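Local coordinates for rhusiopathiae surface protein B (Erysipelothrix rhusiopathiae, PDB 3V10) that probably binds collagen as a cell-wall-anchored bacterial surface adhesin, this chain being the collagen-binding region of the longer protein, at residues I9-D14 / N31-D36; T114-S119 / F309-I314; F51-P56 / T137-G142. All blocks are in the same frame, centred on the assembly; numbering follows the deposited sequence.

Contact 1. Residues I9-D14 / N31-D36; sequences IFTQFD and NLAFSD
Asn31 and Asp14 start an antiparallel pairing of two strands of the Ig-like domain, and the pairing is interrupted further on by a classic beta bulge. Asn31 N reaches Asp14 O at 2.8 Å, and Asn31 O takes Asp14 N in return, while the edge of the Phe13 ring lies near the same Asn31 oxygen. Leu32 comes next, on the face shared with Phe10 and Phe13. Its CG is anti to the backbone N (chi1 -178°), which brings CD1 back over the partner strand, 3.4 Å from Gln12 O and 3.8 Å from Phe10 CD2. Ala33 marks the bulge. Its N-H is bonded to Gln12 O at 3.1 Å, well above the plane of that carbonyl, whereas its own O faces both Thr11 N and Gln12 N and receives only a weak bond from each. On the other face the Ala33 methyl is packed closely, with CB 3.4 Å from Gln12 CB and Thr11 OG1 on the same methyl. Phe34 touches Phe10 through CB; its ring turns away from strand 10-14 to meet Phe51 and Phe99 edge-to-face, and Phe51 also meets Phe10. Beyond the bulge Ser35 N bonds Ile9 O at 3.0 Å, in the carbonyl plane, and Ser35 OG sits 3.7 Å from Thr11 CG2.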
loop_
_atom_site.group_PDB
_atom_site.type_symbol
_atom_site.label_atom_id
_atom_site.label_comp_id
_atom_site.label_asym_id
_atom_site.label_seq_id
_atom_site.Cartn_x
_atom_site.Cartn_y
_atom_site.Cartn_z
ATOM N N ILE A 9 26.853 -13.128 2.003
ATOM C CA ILE A 9 25.976 -14.024 2.761
ATOM C C ILE A 9 24.552 -14.051 2.224
ATOM O O ILE A 9 23.700 -14.778 2.745
ATOM C CB ILE A 9 25.906 -13.630 4.266
ATOM C CG1 ILE A 9 25.450 -12.177 4.415
ATOM C CG2 ILE A 9 27.261 -13.825 4.920
ATOM C CD1 ILE A 9 24.969 -11.831 5.805
ATOM N N PHE A 10 24.299 -13.277 1.174
ATOM C CA PHE A 10 22.970 -13.195 0.586
ATOM C C PHE A 10 22.774 -14.173 -0.563
ATOM O O PHE A 10 23.358 -14.027 -1.642
ATOM C CB PHE A 10 22.716 -11.751 0.167
ATOM C CG PHE A 10 22.982 -10.774 1.279
ATOM C CD1 PHE A 10 24.215 -10.137 1.388
ATOM C CD2 PHE A 10 22.035 -10.567 2.279
ATOM C CE1 PHE A 10 24.500 -9.313 2.478
ATOM C CE2 PHE A 10 22.311 -9.749 3.369
ATOM C CZ PHE A 10 23.544 -9.121 3.470
ATOM N N THR A 11 21.925 -15.166 -0.302
ATOM C CA THR A 11 21.627 -16.247 -1.237
ATOM C C THR A 11 20.474 -16.025 -2.213
ATOM O O THR A 11 20.315 -16.795 -3.163
ATOM C CB THR A 11 21.333 -17.546 -0.466
ATOM O OG1 THR A 11 20.158 -17.362 0.333
ATOM C CG2 THR A 11 22.501 -17.905 0.443
ATOM N N GLN A 12 19.663 -14.997 -1.987
ATOM C CA GLN A 12 18.538 -14.730 -2.873
ATOM C C GLN A 12 18.167 -13.255 -2.867
ATOM O O GLN A 12 18.282 -12.584 -1.843
ATOM C CB GLN A 12 17.315 -15.562 -2.456
ATOM C CG GLN A 12 17.482 -17.067 -2.656
ATOM C CD GLN A 12 16.289 -17.869 -2.170
ATOM O OE1 GLN A 12 15.335 -17.317 -1.617
ATOM N NE2 GLN A 12 16.338 -19.183 -2.372
ATOM N N PHE A 13 17.722 -12.757 -4.015
ATOM C CA PHE A 13 17.325 -11.359 -4.130
ATOM C C PHE A 13 16.395 -11.156 -5.316
ATOM O O PHE A 13 16.729 -11.523 -6.444
ATOM C CB PHE A 13 18.560 -10.468 -4.279
ATOM C CG PHE A 13 18.235 -9.022 -4.514
ATOM C CD1 PHE A 13 17.313 -8.364 -3.705
ATOM C CD2 PHE A 13 18.837 -8.319 -5.553
ATOM C CE1 PHE A 13 16.992 -7.027 -3.930
ATOM C CE2 PHE A 13 18.520 -6.975 -5.786
ATOM C CZ PHE A 13 17.595 -6.334 -4.971
ATOM N N ASP A 14 15.231 -10.567 -5.064
ATOM C CA ASP A 14 14.269 -10.337 -6.131
ATOM C C ASP A 14 13.359 -9.144 -5.854
ATOM O O ASP A 14 13.028 -8.855 -4.706
ATOM C CB ASP A 14 13.432 -11.598 -6.344
ATOM C CG ASP A 14 12.673 -11.578 -7.651
ATOM O OD1 ASP A 14 13.261 -11.165 -8.674
ATOM O OD2 ASP A 14 11.495 -11.984 -7.658
ATOM N N ASN A 31 12.548 -9.053 -1.911
ATOM C CA ASN A 31 12.708 -10.323 -1.223
ATOM C C ASN A 31 14.197 -10.593 -1.092
ATOM O O ASN A 31 14.942 -10.498 -2.067
ATOM C CB ASN A 31 12.047 -11.451 -2.010
ATOM C CG ASN A 31 12.361 -12.812 -1.434
ATOM O OD1 ASN A 31 11.840 -13.193 -0.385
ATOM N ND2 ASN A 31 13.235 -13.548 -2.111
ATOM N N LEU A 32 14.627 -10.934 0.116
ATOM C CA LEU A 32 16.034 -11.191 0.378
ATOM C C LEU A 32 16.222 -12.405 1.281
ATOM O O LEU A 32 15.481 -12.605 2.243
ATOM C CB LEU A 32 16.653 -9.946 1.030
ATOM C CG LEU A 32 18.140 -9.928 1.374
ATOM C CD1 LEU A 32 18.969 -9.878 0.095
ATOM C CD2 LEU A 32 18.434 -8.714 2.251
ATOM N N ALA A 33 17.217 -13.222 0.962
ATOM C CA ALA A 33 17.516 -14.403 1.751
ATOM C C ALA A 33 18.994 -14.377 2.104
ATOM O O ALA A 33 19.814 -13.904 1.320
ATOM C CB ALA A 33 17.187 -15.666 0.957
ATOM N N PHE A 34 19.331 -14.871 3.287
ATOM C CA PHE A 34 20.723 -14.920 3.710
ATOM C C PHE A 34 20.993 -16.135 4.587
ATOM O O PHE A 34 20.068 -16.837 5.007
ATOM C CB PHE A 34 21.109 -13.620 4.436
ATOM C CG PHE A 34 20.350 -13.373 5.706
ATOM C CD1 PHE A 34 20.841 -13.827 6.924
ATOM C CD2 PHE A 34 19.140 -12.683 5.684
ATOM C CE1 PHE A 34 20.141 -13.599 8.102
ATOM C CE2 PHE A 34 18.430 -12.451 6.856
ATOM C CZ PHE A 34 18.935 -12.909 8.069
ATOM N N SER A 35 22.268 -16.405 4.838
ATOM C CA SER A 35 22.638 -17.534 5.674
ATOM C C SER A 35 24.026 -17.295 6.237
ATOM O O SER A 35 24.662 -16.285 5.930
ATOM C CB SER A 35 22.621 -18.832 4.864
ATOM O OG SER A 35 23.580 -18.783 3.822
ATOM N N ASP A 36 24.492 -18.226 7.060
ATOM C CA ASP A 36 25.807 -18.113 7.669
ATOM C C ASP A 36 26.945 -18.627 6.788
ATOM O O ASP A 36 28.014 -18.968 7.293
ATOM C CB ASP A 36 25.831 -18.840 9.016
ATOM C CG ASP A 36 25.258 -20.241 8.934
ATOM O OD1 ASP A 36 25.246 -20.825 7.831
ATOM O OD2 ASP A 36 24.830 -20.761 9.981
#

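Contact 2. Residues T114-S119 / F309-I314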
loop_
_atom_site.group_PDB
_atom_site.type_symbol
_atom_site.label_atom_id
_atom_site.label_comp_id
_atom_site.label_asym_id
_atom_site.label_seq_id
_atom_site.Cartn_x
_atom_site.Cartn_y
_atom_site.Cartn_z
ATOM N N THR A 114 15.039 -14.970 5.865
ATOM C CA THR A 114 14.434 -14.313 4.725
ATOM C C THR A 114 13.804 -12.999 5.171
ATOM O O THR A 114 13.315 -12.878 6.294
ATOM C CB THR A 114 13.335 -15.207 4.113
ATOM O OG1 THR A 114 13.795 -16.567 4.058
ATOM C CG2 THR A 114 12.998 -14.749 2.703
ATOM N N ILE A 115 13.831 -12.013 4.289
ATOM C CA ILE A 115 13.238 -10.720 4.585
ATOM C C ILE A 115 12.406 -10.308 3.390
ATOM O O ILE A 115 12.888 -10.320 2.259
ATOM C CB ILE A 115 14.305 -9.632 4.817
ATOM C CG1 ILE A 115 15.133 -9.963 6.058
ATOM C CG2 ILE A 115 13.625 -8.266 4.953
ATOM C CD1 ILE A 115 16.245 -8.968 6.329
ATOM N N ASN A 116 11.147 -9.969 3.638
ATOM C CA ASN A 116 10.255 -9.526 2.579
ATOM C C ASN A 116 9.911 -8.085 2.921
ATOM O O ASN A 116 9.032 -7.815 3.738
ATOM C CB ASN A 116 9.013 -10.412 2.534
ATOM C CG ASN A 116 9.335 -11.825 2.085
ATOM O OD1 ASN A 116 9.441 -12.098 0.888
ATOM N ND2 ASN A 116 9.517 -12.727 3.044
ATOM N N LEU A 117 10.642 -7.167 2.300
ATOM C CA LEU A 117 10.489 -5.738 2.543
ATOM C C LEU A 117 9.491 -5.069 1.612
ATOM O O LEU A 117 9.493 -5.308 0.411
ATOM C CB LEU A 117 11.857 -5.058 2.402
ATOM C CG LEU A 117 11.957 -3.533 2.477
ATOM C CD1 LEU A 117 11.602 -3.042 3.872
ATOM C CD2 LEU A 117 13.382 -3.118 2.128
ATOM N N LYS A 118 8.636 -4.227 2.183
ATOM C CA LYS A 118 7.640 -3.504 1.407
ATOM C C LYS A 118 8.062 -2.048 1.341
ATOM O O LYS A 118 8.502 -1.484 2.344
ATOM C CB LYS A 118 6.267 -3.624 2.076
ATOM C CG LYS A 118 5.822 -5.062 2.278
ATOM C CD LYS A 118 5.859 -5.822 0.960
ATOM C CE LYS A 118 5.501 -7.287 1.135
ATOM N NZ LYS A 118 4.072 -7.461 1.522
ATOM N N SER A 119 7.933 -1.435 0.168
ATOM C CA SER A 119 8.320 -0.038 0.021
ATOM C C SER A 119 7.297 0.769 -0.761
ATOM O O SER A 119 6.466 0.217 -1.483
ATOM C CB SER A 119 9.685 0.067 -0.671
ATOM O OG SER A 119 9.600 -0.326 -2.030
ATOM N N PHE A 309 2.440 -5.477 4.436
ATOM C CA PHE A 309 3.190 -5.811 5.650
ATOM C C PHE A 309 4.585 -6.370 5.391
ATOM O O PHE A 309 4.787 -7.184 4.491
ATOM C CB PHE A 309 2.411 -6.831 6.492
ATOM C CG PHE A 309 1.188 -6.264 7.167
ATOM C CD1 PHE A 309 1.312 -5.420 8.268
ATOM C CD2 PHE A 309 -0.085 -6.597 6.721
ATOM C CE1 PHE A 309 0.180 -4.916 8.921
ATOM C CE2 PHE A 309 -1.224 -6.100 7.363
ATOM C CZ PHE A 309 -1.091 -5.259 8.466
ATOM N N ASP A 310 5.547 -5.929 6.194
ATOM C CA ASP A 310 6.908 -6.433 6.085
ATOM C C ASP A 310 6.914 -7.720 6.888
ATOM O O ASP A 310 6.139 -7.872 7.828
ATOM C CB ASP A 310 7.902 -5.449 6.709
ATOM C CG ASP A 310 7.908 -4.112 6.009
ATOM O OD1 ASP A 310 8.375 -4.066 4.856
ATOM O OD2 ASP A 310 7.437 -3.113 6.600
ATOM N N ASP A 311 7.765 -8.661 6.510
ATOM C CA ASP A 311 7.849 -9.903 7.260
ATOM C C ASP A 311 9.264 -10.432 7.160
ATOM O O ASP A 311 10.006 -10.079 6.244
ATOM C CB ASP A 311 6.827 -10.930 6.747
ATOM C CG ASP A 311 7.103 -11.385 5.333
ATOM O OD1 ASP A 311 8.142 -12.043 5.110
ATOM O OD2 ASP A 311 6.277 -11.092 4.445
ATOM N N ALA A 312 9.647 -11.254 8.126
ATOM C CA ALA A 312 10.987 -11.824 8.148
ATOM C C ALA A 312 10.994 -13.029 9.067
ATOM O O ALA A 312 10.202 -13.106 10.006
ATOM C CB ALA A 312 11.992 -10.782 8.639
ATOM N N THR A 313 11.891 -13.969 8.792
ATOM C CA THR A 313 12.000 -15.178 9.591
ATOM C C THR A 313 13.431 -15.687 9.563
ATOM O O THR A 313 14.171 -15.413 8.619
ATOM C CB THR A 313 11.080 -16.282 9.050
ATOM O OG1 THR A 313 11.405 -17.528 9.676
ATOM C CG2 THR A 313 11.237 -16.412 7.550
ATOM N N ILE A 314 13.818 -16.417 10.606
ATOM C CA ILE A 314 15.163 -16.965 10.701
ATOM C C ILE A 314 15.066 -18.415 11.110
ATOM O O ILE A 314 14.132 -18.786 11.825
ATOM C CB ILE A 314 15.996 -16.219 11.741
ATOM C CG1 ILE A 314 16.312 -14.797 11.253
ATOM C CG2 ILE A 314 17.285 -17.012 12.052
ATOM C CD1 ILE A 314 17.286 -14.062 12.157
HETATM O O HOH W 1 8.163 -1.078 5.028
#
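Lys118 NZ bonds two backbone carbonyls, Phe309 O at 3.1 Å and, two residues earlier, Asn307 O. The lysine chain bends at chi2 (-55°) and again at its last torsion, folding over the Phe309 carbonyl so that CG as well as NZ touches that oxygen. Asp311 OD2 is not in contact with NZ but may add some electrostatic attraction. Lys118 is also gripped at its backbone, by the Asp310 side chain: OD1 accepts Lys118 N at 2.7 Å, on an almost straight N-H (165°), and Leu117 CD1 lies against the same oxygen. The second oxygen, Asp310 OD2, accepts a hydrogen bond from a water that donates a second one to Lys118 O. One carboxylate thus serves the N-H of Lys118 directly and its C=O through the water, standing in for a partner strand just where the regular pairing stops.

From there the strands run antiparallel. Asn116 and Asp311 form a hydrogen-bonded pair, with Asn116 N 2.8 Å from Asp311 O, and their side chains add a further bond. Asn116 ND2 meets the syn lone pair of Asp311 OD1 at 2.6 Å, the amide and carboxylate planes turned 48° apart. Thr114 and Thr313 make the next such pair, and between the two, on the other face, Ala312 CB meets Ile115 CG1 at 4.1 Å. A strand near the C-terminal end of the chain, 190 residues on, so joins the sheet of the Ig-like domain, consistent with the latch of the Collagen Hug model.

Contact 3. Residues F51-P56 / T137-G142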
loop_
_atom_site.group_PDB
_atom_site.type_symbol
_atom_site.label_atom_id
_atom_site.label_comp_id
_atom_site.label_asym_id
_atom_site.label_seq_id
_atom_site.Cartn_x
_atom_site.Cartn_y
_atom_site.Cartn_z
ATOM N N PHE A 51 23.479 -5.769 9.134
ATOM C CA PHE A 51 23.627 -5.432 7.731
ATOM C C PHE A 51 22.566 -4.392 7.429
ATOM O O PHE A 51 21.524 -4.337 8.090
ATOM C CB PHE A 51 23.530 -6.638 6.771
ATOM C CG PHE A 51 22.249 -7.420 6.851
ATOM C CD1 PHE A 51 22.195 -8.602 7.573
ATOM C CD2 PHE A 51 21.132 -7.031 6.118
ATOM C CE1 PHE A 51 21.042 -9.396 7.560
ATOM C CE2 PHE A 51 19.982 -7.812 6.098
ATOM C CZ PHE A 51 19.935 -8.997 6.817
ATOM N N ASP A 52 22.857 -3.549 6.454
ATOM C CA ASP A 52 21.959 -2.476 6.085
ATOM C C ASP A 52 21.460 -2.546 4.664
ATOM O O ASP A 52 22.213 -2.852 3.738
ATOM C CB ASP A 52 22.660 -1.136 6.310
ATOM C CG ASP A 52 22.972 -0.889 7.766
ATOM O OD1 ASP A 52 22.013 -0.770 8.559
ATOM O OD2 ASP A 52 24.168 -0.821 8.123
ATOM N N LEU A 53 20.179 -2.237 4.499
ATOM C CA LEU A 53 19.554 -2.227 3.186
ATOM C C LEU A 53 19.303 -0.765 2.826
ATOM O O LEU A 53 18.924 0.033 3.683
ATOM C CB LEU A 53 18.229 -2.997 3.228
ATOM C CG LEU A 53 18.332 -4.437 3.742
ATOM C CD1 LEU A 53 16.951 -5.084 3.770
ATOM C CD2 LEU A 53 19.270 -5.228 2.853
ATOM N N THR A 54 19.529 -0.415 1.566
ATOM C CA THR A 54 19.321 0.953 1.115
ATOM C C THR A 54 18.442 0.989 -0.123
ATOM O O THR A 54 18.875 0.613 -1.207
ATOM C CB THR A 54 20.654 1.642 0.779
ATOM O OG1 THR A 54 21.537 1.547 1.902
ATOM C CG2 THR A 54 20.426 3.109 0.444
ATOM N N LEU A 55 17.206 1.442 0.047
ATOM C CA LEU A 55 16.277 1.543 -1.063
ATOM C C LEU A 55 16.811 2.604 -2.026
ATOM O O LEU A 55 17.380 3.610 -1.608
ATOM C CB LEU A 55 14.883 1.902 -0.543
ATOM C CG LEU A 55 14.210 0.772 0.246
ATOM C CD1 LEU A 55 13.042 1.313 1.055
ATOM C CD2 LEU A 55 13.753 -0.336 -0.712
ATOM N N PRO A 56 16.628 2.390 -3.336
ATOM C CA PRO A 56 17.106 3.322 -4.362
ATOM C C PRO A 56 16.352 4.641 -4.448
ATOM O O PRO A 56 15.242 4.775 -3.937
ATOM C CB PRO A 56 16.975 2.506 -5.644
ATOM C CG PRO A 56 15.695 1.751 -5.383
ATOM C CD PRO A 56 15.835 1.302 -3.937
ATOM N N THR A 137 18.938 -1.455 -8.642
ATOM C CA THR A 137 19.424 -1.565 -7.276
ATOM C C THR A 137 19.750 -2.981 -6.797
ATOM O O THR A 137 19.227 -3.973 -7.308
ATOM C CB THR A 137 18.362 -0.961 -6.309
ATOM O OG1 THR A 137 18.889 -0.873 -4.980
ATOM C CG2 THR A 137 17.114 -1.843 -6.285
ATOM N N ASN A 138 20.639 -3.048 -5.813
ATOM C CA ASN A 138 21.009 -4.299 -5.168
ATOM C C ASN A 138 20.855 -4.010 -3.675
ATOM O O ASN A 138 21.462 -4.666 -2.830
ATOM C CB ASN A 138 22.457 -4.713 -5.495
ATOM C CG ASN A 138 23.469 -3.619 -5.210
ATOM O OD1 ASN A 138 23.188 -2.659 -4.495
ATOM N ND2 ASN A 138 24.670 -3.769 -5.769
ATOM N N LEU A 139 20.012 -3.020 -3.370
ATOM C CA LEU A 139 19.748 -2.584 -1.995
ATOM C C LEU A 139 21.020 -2.223 -1.236
ATOM O O LEU A 139 21.038 -2.225 -0.003
ATOM C CB LEU A 139 18.981 -3.657 -1.219
ATOM C CG LEU A 139 17.518 -3.865 -1.622
ATOM C CD1 LEU A 139 16.885 -4.924 -0.738
ATOM C CD2 LEU A 139 16.765 -2.541 -1.499
ATOM N N GLY A 140 22.080 -1.913 -1.973
ATOM C CA GLY A 140 23.334 -1.553 -1.338
ATOM C C GLY A 140 24.205 -2.737 -0.960
ATOM O O GLY A 140 25.313 -2.561 -0.458
ATOM N N LEU A 141 23.715 -3.947 -1.199
ATOM C CA LEU A 141 24.475 -5.153 -0.879
ATOM C C LEU A 141 25.425 -5.431 -2.048
ATOM O O LEU A 141 25.036 -6.004 -3.070
ATOM C CB LEU A 141 23.511 -6.318 -0.646
ATOM C CG LEU A 141 22.401 -6.005 0.374
ATOM C CD1 LEU A 141 21.388 -7.144 0.422
ATOM C CD2 LEU A 141 23.010 -5.774 1.748
ATOM N N GLY A 142 26.673 -4.999 -1.879
ATOM C CA GLY A 142 27.686 -5.133 -2.913
ATOM C C GLY A 142 27.954 -6.480 -3.560
ATOM O O GLY A 142 28.480 -6.531 -4.674
HETATM O O HOH W 2 23.092 -0.915 2.209
HETATM O O HOH W 3 19.854 1.253 -3.596
#
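The flat carbonyl group of Leu139 is met from above its plane: Thr54 N lies 50° out of that plane yet only 2.8 Å from Leu139 O, giving the one direct hydrogen bond between the segments. The Pro56 ring crosses Thr137 at about a right angle, its CB, CG and CD all lying against the threonine, with CB 3.8 Å from Thr137 CB.

Two waters fill out the polar contact. One donates to Asp52 O and, at a longer 3.3 Å, to Leu139 O, and accepts from Thr54 OG1. The other donates to Thr54 O and lies 2.7 Å from Thr137 OG1. That hydroxyl also accepts Leu139 N at 2.9 Å, which makes an ST turn; OG1 stands opposite the backbone N of Thr137 (chi1 -172°), beside the carbonyl carbon and so on the side of the chain that leads to Leu139. An Asx turn follows directly, Asn138 OD1 accepting from Gly140 N with the donor tilted from the amide plane. Superposed on it is a type I' beta turn from Asn138 to Leu141, closed by Leu141 N to Asn138 O. Leu139 and Gly140 occupy its two central positions, both with positive phi. The turn presents its leucines to the strand: Leu139 CD2 lies 3.8 Å from Leu55 CD2, the two side chains pointing the same way, and Leu141 CD1 is 3.8 Å from Leu53 CD2.

The loop 137-142 thereby lies along strand 50-54, which pairs with strand 96-101. Both segments also pack on strand 28-35, where Leu53 and Leu141 touch Leu32, and Leu55 and Thr137 touch Phe30.

In the fold
All three contacts lie in the first, Ig-like domain, on the same side of the chain's centre, with their own centres 12 to 14 Å apart. Contact 1 closes before the other two open; contacts 2 and 3 alternate along the chain. Strands 28-35 and 112-123 are neighbours in one sheet, so contacts 1 and 2 adjoin through Leu32 O and Ile115 N, 2.7 Å apart. Contact 3 touches both: the Phe13 ring packs against Thr137 and Asn138, and Phe51 meets Ile115. Together the contacts bring early strands, a later loop and, in contact 2, a strand from near the C-terminus into one domain, consistent with a latch between the two domains.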